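Local coordinates for 3'-5' exonuclease crn-4 (Caenorhabditis elegans, PDB 5DK5), which degrades DNA and RNA from their 3' ends as a metal-dependent DEDDh exonuclease and takes part in apoptotic DNA degradation, at residues L229-E234 / H289-N294. Sequence-based numbering, arbitrary orientation.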
loop_
_atom_site.group_PDB
_atom_site.type_symbol
_atom_site.label_atom_id
_atom_site.label_comp_id
_atom_site.label_asym_id
_atom_site.label_seq_id
_atom_site.Cartn_x
_atom_site.Cartn_y
_atom_site.Cartn_z
ATOM N N LEU B 229 1.545 -25.606 13.495
ATOM C CA LEU B 229 2.535 -25.418 12.443
ATOM C C LEU B 229 3.899 -25.086 13.037
ATOM O O LEU B 229 4.003 -24.251 13.936
ATOM C CB LEU B 229 2.090 -24.302 11.494
ATOM C CG LEU B 229 3.039 -23.919 10.356
ATOM C CD1 LEU B 229 3.122 -25.033 9.327
ATOM C CD2 LEU B 229 2.593 -22.617 9.710
ATOM N N VAL B 230 4.941 -25.742 12.537
ATOM C CA VAL B 230 6.303 -25.416 12.941
ATOM C C VAL B 230 6.681 -24.070 12.332
ATOM O O VAL B 230 6.971 -23.972 11.139
ATOM C CB VAL B 230 7.305 -26.502 12.509
ATOM C CG1 VAL B 230 8.729 -26.100 12.882
ATOM C CG2 VAL B 230 6.946 -27.835 13.152
ATOM N N TYR B 231 6.679 -23.039 13.169
ATOM C CA TYR B 231 6.795 -21.660 12.711
ATOM C C TYR B 231 8.174 -21.326 12.147
ATOM O O TYR B 231 9.193 -21.521 12.809
ATOM C CB TYR B 231 6.466 -20.708 13.864
ATOM C CG TYR B 231 6.348 -19.256 13.460
ATOM C CD1 TYR B 231 5.277 -18.813 12.697
ATOM C CD2 TYR B 231 7.301 -18.325 13.855
ATOM C CE1 TYR B 231 5.162 -17.485 12.327
ATOM C CE2 TYR B 231 7.194 -16.994 13.491
ATOM C CZ TYR B 231 6.121 -16.580 12.728
ATOM O OH TYR B 231 6.003 -15.258 12.361
ATOM N N ASN B 232 8.185 -20.824 10.915
ATOM C CA ASN B 232 9.393 -20.293 10.292
ATOM C C ASN B 232 9.387 -18.770 10.365
ATOM O O ASN B 232 8.520 -18.122 9.784
ATOM C CB ASN B 232 9.495 -20.757 8.839
ATOM C CG ASN B 232 10.735 -20.231 8.143
ATOM O OD1 ASN B 232 11.686 -19.792 8.789
ATOM N ND2 ASN B 232 10.729 -20.274 6.819
ATOM N N LYS B 233 10.357 -18.204 11.075
ATOM C CA LYS B 233 10.368 -16.770 11.358
ATOM C C LYS B 233 10.509 -15.903 10.108
ATOM O O LYS B 233 10.090 -14.745 10.105
ATOM C CB LYS B 233 11.501 -16.437 12.336
ATOM C CG LYS B 233 11.050 -16.231 13.778
ATOM C CD LYS B 233 11.735 -17.200 14.728
ATOM C CE LYS B 233 11.476 -16.826 16.180
ATOM N NZ LYS B 233 10.021 -16.715 16.489
ATOM N N GLU B 234 11.090 -16.461 9.051
ATOM C CA GLU B 234 11.336 -15.710 7.823
ATOM C C GLU B 234 10.280 -16.013 6.761
ATOM O O GLU B 234 10.538 -15.873 5.566
ATOM C CB GLU B 234 12.730 -16.032 7.274
ATOM C CG GLU B 234 13.861 -15.778 8.262
ATOM C CD GLU B 234 13.998 -14.315 8.638
ATOM O OE1 GLU B 234 13.586 -13.449 7.836
ATOM O OE2 GLU B 234 14.517 -14.029 9.737
ATOM N N HIS B 289 -4.606 -20.853 17.326
ATOM C CA HIS B 289 -4.305 -19.976 18.453
ATOM C C HIS B 289 -2.803 -19.874 18.696
ATOM O O HIS B 289 -2.305 -18.835 19.133
ATOM C CB HIS B 289 -5.005 -20.478 19.717
ATOM C CG HIS B 289 -6.497 -20.508 19.609
ATOM N ND1 HIS B 289 -7.258 -19.363 19.498
ATOM C CD2 HIS B 289 -7.371 -21.543 19.592
ATOM C CE1 HIS B 289 -8.534 -19.691 19.418
ATOM N NE2 HIS B 289 -8.630 -21.008 19.473
ATOM N N ASP B 290 -2.087 -20.957 18.408
ATOM C CA ASP B 290 -0.641 -21.008 18.603
ATOM C C ASP B 290 0.092 -19.940 17.793
ATOM O O ASP B 290 1.188 -19.520 18.161
ATOM C CB ASP B 290 -0.108 -22.392 18.230
ATOM C CG ASP B 290 -0.537 -22.826 16.840
ATOM O OD1 ASP B 290 -1.691 -23.275 16.691
ATOM O OD2 ASP B 290 0.277 -22.719 15.898
ATOM N N LEU B 291 -0.514 -19.512 16.691
ATOM C CA LEU B 291 0.086 -18.499 15.826
ATOM C C LEU B 291 -0.293 -17.080 16.252
ATOM O O LEU B 291 0.278 -16.106 15.759
ATOM C CB LEU B 291 -0.336 -18.729 14.372
ATOM C CG LEU B 291 0.096 -20.044 13.720
ATOM C CD1 LEU B 291 -0.515 -20.162 12.334
ATOM C CD2 LEU B 291 1.612 -20.147 13.642
ATOM N N TYR B 292 -1.246 -16.974 17.174
ATOM C CA TYR B 292 -1.857 -15.694 17.530
ATOM C C TYR B 292 -1.534 -15.232 18.956
ATOM O O TYR B 292 -2.229 -14.371 19.500
ATOM C CB TYR B 292 -3.379 -15.792 17.365
ATOM C CG TYR B 292 -3.864 -16.009 15.944
ATOM C CD1 TYR B 292 -3.071 -15.680 14.852
ATOM C CD2 TYR B 292 -5.125 -16.538 15.699
ATOM C CE1 TYR B 292 -3.518 -15.876 13.559
ATOM C CE2 TYR B 292 -5.581 -16.737 14.411
ATOM C CZ TYR B 292 -4.773 -16.403 13.345
ATOM O OH TYR B 292 -5.224 -16.599 12.062
ATOM N N LYS B 293 -0.483 -15.787 19.555
ATOM C CA LYS B 293 -0.177 -15.517 20.963
ATOM C C LYS B 293 1.090 -14.681 21.168
ATOM O O LYS B 293 1.355 -14.218 22.280
ATOM C CB LYS B 293 -0.052 -16.835 21.730
ATOM C CG LYS B 293 1.028 -17.767 21.219
ATOM C CD LYS B 293 1.036 -19.059 22.017
ATOM C CE LYS B 293 2.098 -20.022 21.519
ATOM N NZ LYS B 293 2.077 -21.304 22.278
ATOM N N ASN B 294 1.868 -14.486 20.106
ATOM C CA ASN B 294 3.068 -13.656 20.172
ATOM C C ASN B 294 2.820 -12.292 19.542
ATOM O O ASN B 294 2.769 -12.166 18.318
ATOM C CB ASN B 294 4.244 -14.345 19.479
ATOM C CG ASN B 294 5.522 -13.526 19.549
ATOM O OD1 ASN B 294 5.655 -12.630 20.382
ATOM N ND2 ASN B 294 6.473 -13.836 18.674
HETATM O O HOH W 1 -0.777 -23.829 13.805
#
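Tyr231 and Leu291 make the one apolar contact between 229-234 and 289-294 that falls within 4.5 Å: CD2 of Leu291 lies 4.0 Å from ring atom CD1 of Tyr231. The methyl comes in at a slant to the ring, and no other side-chain pair approaches as closely. The summed buried surface of the two segments is modest, 157 Å², with Leu291 and Leu229 contributing most. Tyr231 holds its CG anti to the backbone N (chi1 -171°), which puts the ring beside its own carbonyl carbon, running alongside the following residues; the phenol oxygen is hydrogen-bonded to Asp297 OD2 and to the indole NE1 of Trp235, two partners that fix the far end of the ring. Leu291 has CG beside the backbone N, and this torsion, with CD1 extended (chi2 175°), brings CD2 towards Tyr231 although the backbones stay apart, with 8.0 Å between the CA atoms of Tyr231 and Leu291.

Both loops lie away from the catalytic magnesium and the zinc site of this DEDDh nuclease of the RNase H clan. They follow neighbouring strands at one margin of its mixed sheet: 229-234 comes after strand 216-219 and leads into helix 239-249, while 289-294 comes after strand 253-256, precedes helix 300-305 and starts with a short 3-10 turn. In that turn, the N of Tyr292 is bonded to the O of His289 at 2.9 Å, a three-residue spacing that agrees with 3-10 geometry. Leu229 also rests on Ile245 and Arg248, and Tyr292 touches Val249, so helix 239-249 is touched by side chains from both loops.

The polar link runs through one water. Chi2 of -79° sets the turn of the Asp290 carboxylate that brings OD2 to it. The water accepts from Leu229 N at 2.9 Å and donates to Asp290 OD2 at 2.6 Å, spanning the 4.0 Å between Leu229 N and that carboxylate oxygen.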